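Local structure of cytosolic iron-sulfur protein assembly protein 1 (2HES) at residues 263-269 with 297-303; 243-248 with 282-286; 188-192 with 234-238. The protein is an essential component of the cytosolic iron-sulfur protein assembly machinery, required for the maturation of iron-sulfur proteins outside mitochondria. All coordinates share one frame; numbering follows the deposited sequence.

Overall arrangement
The three interactions are all contacts between adjacent blades of a WD40 beta-propeller of seven four-stranded sheets. Interaction 1 lies near the channel end of the blades, its centre about 10 Å from that of the chain, whereas interactions 2 and 3 lie at the outer strands, about 21 and 22 Å out. Interactions 1 and 2 each use a strand of the blade that runs from strand 253-258 to strand 282-289; their centres are about 15 Å apart, and they touch where Ile264 CD1 meets Trp283 CH2 at 3.7 Å. Interaction 3, about 28 Å from interaction 2 between centres, shares strand 237-244 with it. A bound calcium ion lies about 7 Å from the side chain of Val248 in interaction 2.

Interaction 1 (263-269 with 297-303)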
loop_
_atom_site.group_PDB
_atom_site.type_symbol
_atom_site.label_atom_id
_atom_site.label_comp_id
_atom_site.label_asym_id
_atom_site.label_seq_id
_atom_site.Cartn_x
_atom_site.Cartn_y
_atom_site.Cartn_z
ATOM N N LEU A 263 -3.656 -5.175 -14.625
ATOM C CA LEU A 263 -3.678 -3.746 -14.924
ATOM C C LEU A 263 -3.056 -2.958 -13.784
ATOM O O LEU A 263 -3.306 -3.268 -12.615
ATOM C CB LEU A 263 -5.124 -3.231 -15.123
ATOM C CG LEU A 263 -5.985 -3.822 -16.248
ATOM C CD1 LEU A 263 -7.353 -3.150 -16.261
ATOM C CD2 LEU A 263 -5.305 -3.744 -17.629
ATOM N N ILE A 264 -2.332 -1.892 -14.114
ATOM C CA ILE A 264 -1.781 -0.995 -13.094
ATOM C C ILE A 264 -2.720 0.231 -13.009
ATOM O O ILE A 264 -3.174 0.733 -14.037
ATOM C CB ILE A 264 -0.327 -0.518 -13.450
ATOM C CG1 ILE A 264 0.645 -1.698 -13.375
ATOM C CG2 ILE A 264 0.155 0.622 -12.506
ATOM C CD1 ILE A 264 2.047 -1.339 -13.857
ATOM N N ALA A 265 -2.983 0.684 -11.798
ATOM C CA ALA A 265 -3.623 1.987 -11.547
ATOM C C ALA A 265 -2.675 2.939 -10.838
ATOM O O ALA A 265 -1.889 2.518 -9.958
ATOM C CB ALA A 265 -4.899 1.767 -10.709
ATOM N N SER A 266 -2.709 4.225 -11.212
ATOM C CA SER A 266 -1.946 5.235 -10.481
ATOM C C SER A 266 -2.821 6.442 -10.113
ATOM O O SER A 266 -3.804 6.735 -10.805
ATOM C CB SER A 266 -0.727 5.707 -11.285
ATOM O OG SER A 266 -1.126 6.366 -12.500
ATOM N N VAL A 267 -2.469 7.079 -9.010
ATOM C CA VAL A 267 -3.101 8.347 -8.624
ATOM C C VAL A 267 -2.111 9.372 -8.170
ATOM O O VAL A 267 -1.087 9.055 -7.530
ATOM C CB VAL A 267 -4.228 8.151 -7.535
ATOM C CG1 VAL A 267 -5.323 7.270 -8.054
ATOM C CG2 VAL A 267 -3.640 7.637 -6.189
ATOM N N GLY A 268 -2.452 10.649 -8.399
ATOM C CA GLY A 268 -1.502 11.682 -8.095
ATOM C C GLY A 268 -2.030 12.901 -7.362
ATOM O O GLY A 268 -3.254 13.056 -7.160
ATOM N N ALA A 269 -1.089 13.755 -6.977
ATOM C CA ALA A 269 -1.378 15.076 -6.404
ATOM C C ALA A 269 -2.255 15.890 -7.333
ATOM O O ALA A 269 -2.996 16.795 -6.885
ATOM C CB ALA A 269 -0.076 15.831 -6.112
ATOM N N GLU A 297 -6.040 16.524 -3.866
ATOM C CA GLU A 297 -4.973 15.540 -4.104
ATOM C C GLU A 297 -5.539 14.155 -3.791
ATOM O O GLU A 297 -6.394 14.027 -2.895
ATOM C CB GLU A 297 -3.754 15.850 -3.233
ATOM C CG GLU A 297 -2.976 17.116 -3.713
ATOM C CD GLU A 297 -1.660 17.387 -2.994
ATOM O OE1 GLU A 297 -1.238 16.597 -2.127
ATOM O OE2 GLU A 297 -1.024 18.419 -3.289
ATOM N N ILE A 298 -5.120 13.135 -4.544
ATOM C CA ILE A 298 -5.588 11.773 -4.294
ATOM C C ILE A 298 -4.400 10.987 -3.733
ATOM O O ILE A 298 -3.298 11.013 -4.326
ATOM C CB ILE A 298 -6.119 11.073 -5.568
ATOM C CG1 ILE A 298 -7.154 11.922 -6.324
ATOM C CG2 ILE A 298 -6.666 9.683 -5.233
ATOM C CD1 ILE A 298 -7.630 11.294 -7.612
ATOM N N ASN A 299 -4.609 10.252 -2.632
ATOM C CA ASN A 299 -3.470 9.691 -1.887
ATOM C C ASN A 299 -3.331 8.198 -2.033
ATOM O O ASN A 299 -2.237 7.636 -1.773
ATOM C CB ASN A 299 -3.640 9.995 -0.394
ATOM C CG ASN A 299 -3.635 11.471 -0.112
ATOM O OD1 ASN A 299 -2.683 12.179 -0.447
ATOM N ND2 ASN A 299 -4.709 11.952 0.504
ATOM N N VAL A 300 -4.437 7.547 -2.365
ATOM C CA VAL A 300 -4.516 6.071 -2.294
ATOM C C VAL A 300 -5.462 5.488 -3.320
ATOM O O VAL A 300 -6.503 6.089 -3.629
ATOM C CB VAL A 300 -4.785 5.533 -0.822
ATOM C CG1 VAL A 300 -6.109 6.044 -0.247
ATOM C CG2 VAL A 300 -4.773 4.039 -0.795
ATOM N N VAL A 301 -5.087 4.323 -3.867
ATOM C CA VAL A 301 -5.900 3.605 -4.831
ATOM C C VAL A 301 -5.771 2.108 -4.617
ATOM O O VAL A 301 -4.677 1.630 -4.359
ATOM C CB VAL A 301 -5.506 3.971 -6.307
ATOM C CG1 VAL A 301 -4.040 3.583 -6.616
ATOM C CG2 VAL A 301 -6.477 3.348 -7.301
ATOM N N LYS A 302 -6.889 1.381 -4.736
ATOM C CA LYS A 302 -6.900 -0.084 -4.628
ATOM C C LYS A 302 -7.853 -0.710 -5.632
ATOM O O LYS A 302 -8.887 -0.139 -5.931
ATOM C CB LYS A 302 -7.337 -0.496 -3.209
ATOM C CG LYS A 302 -6.338 -0.226 -2.081
ATOM C CD LYS A 302 -5.060 -1.043 -2.264
ATOM C CE LYS A 302 -4.433 -1.446 -0.945
ATOM N NZ LYS A 302 -4.114 -0.363 0.009
ATOM N N TRP A 303 -7.527 -1.909 -6.097
ATOM C CA TRP A 303 -8.378 -2.710 -6.963
ATOM C C TRP A 303 -9.164 -3.619 -6.044
ATOM O O TRP A 303 -8.557 -4.309 -5.211
ATOM C CB TRP A 303 -7.543 -3.619 -7.837
ATOM C CG TRP A 303 -6.780 -2.953 -8.913
ATOM C CD1 TRP A 303 -5.439 -2.692 -8.931
ATOM C CD2 TRP A 303 -7.298 -2.502 -10.166
ATOM N NE1 TRP A 303 -5.089 -2.101 -10.116
ATOM C CE2 TRP A 303 -6.209 -1.969 -10.895
ATOM C CE3 TRP A 303 -8.572 -2.503 -10.751
ATOM C CZ2 TRP A 303 -6.354 -1.432 -12.167
ATOM C CZ3 TRP A 303 -8.722 -1.968 -12.014
ATOM C CH2 TRP A 303 -7.613 -1.443 -12.717
#
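Two neighbouring blades of the WD40 propeller pack face to face where Val267, on the second strand of one blade, meets Ile298 and Val301 on the innermost strand of the next. Strands 264-268 and 298-303 run nearly antiparallel, at 163°, but belong to different sheets and come together mainly through side chains. Val267 fills the middle of the interface: its CB lies 3.7 Å from Ile298 CG2, the two side chains meeting at about a right angle, while its CG1 reaches Val301 CB at 3.7 Å. With CG1 beside its own backbone N (chi1 -61°), Val267 directs one methyl to Val301 and leaves the other, CG2, against Ile298 CG2. At one end the six-membered part of the Trp303 indole runs across Leu263, with CZ2 3.7 Å from Leu263 CB, and the same CZ2 approaches Ala265 CB obliquely, at 3.8 Å. At the other end the Ile298 N-H bonds Gly268 O at 3.2 Å, and the aliphatic part of Glu297 lies against Ala269. Strand 253-258, innermost in the blade of 264-268, takes up several polar groups: Tyr254 OH bonds Glu297 OE1, Asn255 OD1 receives Val301 N, and Ala257 O receives Trp303 NE1. From the other blade, strand 312-316 adds Leu312 and Thr314 to the same apolar layer.

Interaction 2 (243-248 with 282-286); sequences AILPDV and EWKVF
Leu245 and Trp283 set the geometry of this contact between the outer strand of one blade and the segment leading out of its neighbour. One methyl of Leu245, CD2, sits over a face of the indole, 3.6 Å from the centroid of the five-membered ring and 20° off its normal, a CH-pi contact displaced toward the rim; Trp283 CG is the nearest ring atom, at 3.4 Å. The Leu245 side chain, just past the end of strand 237-244, crosses that of Trp283 obliquely; with CG anti to the carbonyl carbon (chi1 -54°) and CD1 trans to CA about chi2, CD2 is the methyl left to face the indole. Ala243 CB approaches the same five-membered ring near CD1, at 4.1 Å. Beyond the leucine, Pro246 stands at about a right angle to the Trp283 side chain: its CD lies 4.1 Å from Trp283 CB, and its CG rests 3.5 Å from Trp283 O. Farther along, Val285 CG2 touches both Pro246 CB, at 3.9 Å, and Val248 CG2, at 3.8 Å. Were Trp283 an alanine, the Leu245 methyl would probably lose its aromatic surface and a gap would be likely to open beside Ile264, which also packs on the indole. The end of strand 237-244 and the loop after it thus meet strand 282-289 through carbon surfaces and one aromatic face, without direct polar bonds between the two segments, so the fit here probably depends on shape more than on the direction of donors and acceptors.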
loop_
_atom_site.group_PDB
_atom_site.type_symbol
_atom_site.label_atom_id
_atom_site.label_comp_id
_atom_site.label_asym_id
_atom_site.label_seq_id
_atom_site.Cartn_x
_atom_site.Cartn_y
_atom_site.Cartn_z
ATOM N N ALA A 243 10.592 -0.546 -17.790
ATOM C CA ALA A 243 9.726 0.398 -18.507
ATOM C C ALA A 243 9.414 1.559 -17.624
ATOM O O ALA A 243 9.347 1.380 -16.413
ATOM C CB ALA A 243 8.433 -0.274 -18.837
ATOM N N ILE A 244 9.173 2.713 -18.244
ATOM C CA ILE A 244 8.495 3.838 -17.570
ATOM C C ILE A 244 7.128 3.977 -18.263
ATOM O O ILE A 244 7.047 4.043 -19.516
ATOM C CB ILE A 244 9.347 5.143 -17.610
ATOM C CG1 ILE A 244 10.618 4.988 -16.748
ATOM C CG2 ILE A 244 8.553 6.291 -17.023
ATOM C CD1 ILE A 244 11.669 6.120 -16.931
ATOM N N LEU A 245 6.037 4.000 -17.481
ATOM C CA LEU A 245 4.696 4.034 -18.104
ATOM C C LEU A 245 4.461 5.351 -18.841
ATOM O O LEU A 245 5.107 6.365 -18.530
ATOM C CB LEU A 245 3.576 3.796 -17.074
ATOM C CG LEU A 245 3.725 2.519 -16.234
ATOM C CD1 LEU A 245 2.477 2.308 -15.389
ATOM C CD2 LEU A 245 3.944 1.344 -17.126
ATOM N N PRO A 246 3.515 5.353 -19.793
ATOM C CA PRO A 246 3.237 6.597 -20.518
ATOM C C PRO A 246 2.907 7.783 -19.594
ATOM O O PRO A 246 2.377 7.587 -18.499
ATOM C CB PRO A 246 2.018 6.247 -21.374
ATOM C CG PRO A 246 2.012 4.749 -21.516
ATOM C CD PRO A 246 2.670 4.235 -20.231
ATOM N N ASP A 247 3.183 9.004 -20.054
ATOM C CA ASP A 247 2.946 10.238 -19.283
ATOM C C ASP A 247 1.491 10.350 -18.871
ATOM O O ASP A 247 0.596 10.205 -19.711
ATOM C CB ASP A 247 3.276 11.472 -20.125
ATOM C CG ASP A 247 2.934 12.768 -19.407
ATOM O OD1 ASP A 247 3.752 13.251 -18.622
ATOM O OD2 ASP A 247 1.832 13.293 -19.618
ATOM N N VAL A 248 1.248 10.614 -17.581
ATOM C CA VAL A 248 -0.128 10.853 -17.100
ATOM C C VAL A 248 -0.175 12.034 -16.148
ATOM O O VAL A 248 -0.941 12.995 -16.387
ATOM C CB VAL A 248 -0.713 9.588 -16.404
ATOM C CG1 VAL A 248 -1.902 9.943 -15.463
ATOM C CG2 VAL A 248 -1.141 8.574 -17.439
ATOM N N GLU A 282 4.307 -3.931 -24.363
ATOM C CA GLU A 282 4.345 -2.473 -24.230
ATOM C C GLU A 282 3.175 -2.006 -23.384
ATOM O O GLU A 282 2.122 -2.614 -23.430
ATOM C CB GLU A 282 4.345 -1.782 -25.614
ATOM C CG GLU A 282 5.664 -1.929 -26.404
ATOM C CD GLU A 282 5.726 -1.115 -27.712
ATOM O OE1 GLU A 282 5.200 0.024 -27.763
ATOM O OE2 GLU A 282 6.328 -1.613 -28.699
ATOM N N TRP A 283 3.378 -0.957 -22.588
ATOM C CA TRP A 283 2.312 -0.376 -21.798
ATOM C C TRP A 283 1.624 0.790 -22.526
ATOM O O TRP A 283 2.284 1.634 -23.184
ATOM C CB TRP A 283 2.827 0.118 -20.433
ATOM C CG TRP A 283 3.297 -0.985 -19.513
ATOM C CD1 TRP A 283 4.579 -1.450 -19.383
ATOM C CD2 TRP A 283 2.498 -1.764 -18.628
ATOM N NE1 TRP A 283 4.623 -2.455 -18.448
ATOM C CE2 TRP A 283 3.357 -2.662 -17.964
ATOM C CE3 TRP A 283 1.139 -1.750 -18.282
ATOM C CZ2 TRP A 283 2.887 -3.603 -17.013
ATOM C CZ3 TRP A 283 0.676 -2.671 -17.355
ATOM C CH2 TRP A 283 1.557 -3.571 -16.707
ATOM N N LYS A 284 0.303 0.849 -22.380
ATOM C CA LYS A 284 -0.508 1.959 -22.872
ATOM C C LYS A 284 -1.449 2.370 -21.768
ATOM O O LYS A 284 -1.811 1.554 -20.926
ATOM C CB LYS A 284 -1.345 1.536 -24.080
ATOM C CG LYS A 284 -0.515 1.309 -25.326
ATOM C CD LYS A 284 -1.394 1.111 -26.575
ATOM C CE LYS A 284 -0.487 0.866 -27.806
ATOM N NZ LYS A 284 -1.137 0.103 -28.933
ATOM N N VAL A 285 -1.843 3.640 -21.766
ATOM C CA VAL A 285 -2.954 4.081 -20.954
ATOM C C VAL A 285 -4.222 3.409 -21.466
ATOM O O VAL A 285 -4.615 3.582 -22.644
ATOM C CB VAL A 285 -3.087 5.628 -20.960
ATOM C CG1 VAL A 285 -4.320 6.060 -20.181
ATOM C CG2 VAL A 285 -1.800 6.280 -20.423
ATOM N N PHE A 286 -4.816 2.593 -20.596
ATOM C CA PHE A 286 -6.062 1.906 -20.824
ATOM C C PHE A 286 -7.255 2.873 -20.633
ATOM O O PHE A 286 -8.189 2.874 -21.438
ATOM C CB PHE A 286 -6.174 0.708 -19.846
ATOM C CG PHE A 286 -7.321 -0.233 -20.128
ATOM C CD1 PHE A 286 -7.313 -1.071 -21.228
ATOM C CD2 PHE A 286 -8.407 -0.298 -19.256
ATOM C CE1 PHE A 286 -8.378 -1.943 -21.466
ATOM C CE2 PHE A 286 -9.469 -1.180 -19.482
ATOM C CZ PHE A 286 -9.454 -1.995 -20.577
#

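Interaction 3 (188-192 with 234-238)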
loop_
_atom_site.group_PDB
_atom_site.type_symbol
_atom_site.label_atom_id
_atom_site.label_comp_id
_atom_site.label_asym_id
_atom_site.label_seq_id
_atom_site.Cartn_x
_atom_site.Cartn_y
_atom_site.Cartn_z
ATOM N N GLU A 188 17.349 -9.683 5.184
ATOM C CA GLU A 188 18.292 -8.693 4.712
ATOM C C GLU A 188 17.846 -8.113 3.403
ATOM O O GLU A 188 16.904 -8.629 2.802
ATOM C CB GLU A 188 19.688 -9.272 4.581
ATOM C CG GLU A 188 19.762 -10.497 3.731
ATOM C CD GLU A 188 21.169 -11.056 3.715
ATOM O OE1 GLU A 188 22.122 -10.247 3.792
ATOM O OE2 GLU A 188 21.318 -12.290 3.624
ATOM N N CYS A 189 18.503 -7.033 2.984
ATOM C CA CYS A 189 18.159 -6.356 1.731
ATOM C C CYS A 189 18.868 -7.081 0.601
ATOM O O CYS A 189 20.094 -7.277 0.668
ATOM C CB CYS A 189 18.600 -4.869 1.777
ATOM S SG CYS A 189 18.244 -4.076 0.229
ATOM N N VAL A 190 18.103 -7.556 -0.384
ATOM C CA VAL A 190 18.689 -8.311 -1.500
ATOM C C VAL A 190 18.715 -7.515 -2.806
ATOM O O VAL A 190 19.331 -7.938 -3.815
ATOM C CB VAL A 190 18.002 -9.688 -1.702
ATOM C CG1 VAL A 190 18.262 -10.539 -0.444
ATOM C CG2 VAL A 190 16.540 -9.528 -1.997
ATOM N N ALA A 191 18.104 -6.339 -2.782
ATOM C CA ALA A 191 18.250 -5.417 -3.945
ATOM C C ALA A 191 17.880 -3.995 -3.619
ATOM O O ALA A 191 17.010 -3.746 -2.815
ATOM C CB ALA A 191 17.396 -5.941 -5.109
ATOM N N VAL A 192 18.553 -3.052 -4.255
ATOM C CA VAL A 192 18.232 -1.654 -4.148
ATOM C C VAL A 192 17.883 -1.250 -5.597
ATOM O O VAL A 192 18.712 -1.431 -6.523
ATOM C CB VAL A 192 19.428 -0.822 -3.661
ATOM C CG1 VAL A 192 19.007 0.633 -3.522
ATOM C CG2 VAL A 192 20.031 -1.391 -2.364
ATOM N N ASP A 234 26.279 -13.883 -4.995
ATOM C CA ASP A 234 26.258 -13.645 -3.553
ATOM C C ASP A 234 24.862 -13.818 -2.944
ATOM O O ASP A 234 24.655 -13.556 -1.748
ATOM C CB ASP A 234 26.825 -12.266 -3.253
ATOM N N ASP A 235 23.916 -14.285 -3.774
ATOM C CA ASP A 235 22.551 -14.563 -3.345
ATOM C C ASP A 235 21.744 -13.263 -3.205
ATOM O O ASP A 235 20.722 -13.215 -2.551
ATOM C CB ASP A 235 22.555 -15.361 -2.043
ATOM C CG ASP A 235 21.360 -16.266 -1.912
ATOM O OD1 ASP A 235 20.461 -16.190 -2.783
ATOM O OD2 ASP A 235 21.308 -17.051 -0.934
ATOM N N GLN A 236 22.244 -12.215 -3.830
ATOM C CA GLN A 236 21.540 -10.958 -3.956
ATOM C C GLN A 236 20.719 -11.057 -5.224
ATOM O O GLN A 236 20.993 -11.930 -6.057
ATOM C CB GLN A 236 22.556 -9.861 -4.145
ATOM C CG GLN A 236 23.367 -9.542 -2.875
ATOM C CD GLN A 236 22.576 -8.605 -1.974
ATOM O OE1 GLN A 236 22.141 -9.008 -0.925
ATOM N NE2 GLN A 236 22.324 -7.369 -2.439
ATOM N N GLN A 237 19.750 -10.160 -5.381
ATOM C CA GLN A 237 18.878 -10.200 -6.565
ATOM C C GLN A 237 19.240 -9.099 -7.520
ATOM O O GLN A 237 19.401 -7.946 -7.102
ATOM C CB GLN A 237 17.414 -10.030 -6.164
ATOM C CG GLN A 237 16.869 -11.204 -5.309
ATOM C CD GLN A 237 15.379 -11.111 -5.025
ATOM O OE1 GLN A 237 14.742 -10.091 -5.297
ATOM N NE2 GLN A 237 14.807 -12.209 -4.466
ATOM N N GLU A 238 19.320 -9.443 -8.798
ATOM C CA GLU A 238 19.553 -8.467 -9.848
ATOM C C GLU A 238 18.207 -8.020 -10.368
ATOM O O GLU A 238 17.374 -8.834 -10.722
ATOM C CB GLU A 238 20.391 -9.074 -10.964
ATOM C CG GLU A 238 21.684 -9.693 -10.434
ATOM C CD GLU A 238 22.731 -9.952 -11.497
ATOM O OE1 GLU A 238 22.485 -9.661 -12.704
ATOM O OE2 GLU A 238 23.809 -10.469 -11.123
HETATM O O HOH W 1 21.272 -5.032 -1.642
#
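Val190 O takes the N-H of Gln237 in a short, nearly straight hydrogen bond, 2.8 Å between the heavy atoms with 166° at the hydrogen. The bond joins the outermost strands of two adjacent propeller blades. The side chains of the two glutamines pass on to different neighbours. Gln236 folds back at chi2 (-82°), which carries its amide across the backbone of 189-190; NE2 comes close to Val190 O but at a poor angle, and instead donates a hydrogen to a water at 2.7 Å. That water in turn makes a weak bond, 3.4 Å long, to Cys189 O, a loose water link to strand 186-193. Gln236 OE1 lies 3.1 Å from the same Cys189 O, acceptor against acceptor. Gln237, extended beyond CG, passes Val190 at a slant, its CG and amide resting on one methyl, with CD 3.6 Å from Val190 CG2. This methyl occupies the position between the backbone N and the carbonyl carbon, from which it faces the Gln237 chain. Ala191 CB adds a contact of 3.5 Å to Gln237 O. Val190 and Ala191 form a classic beta bulge opposite Ile179 of strand 177-183, and Gln237 also packs on that isoleucine. Gln237 touches Tyr228 and Asp231 of strand 223-231 as well, the partner of 237-244 within its own blade, so it packs against the third strands of both blades.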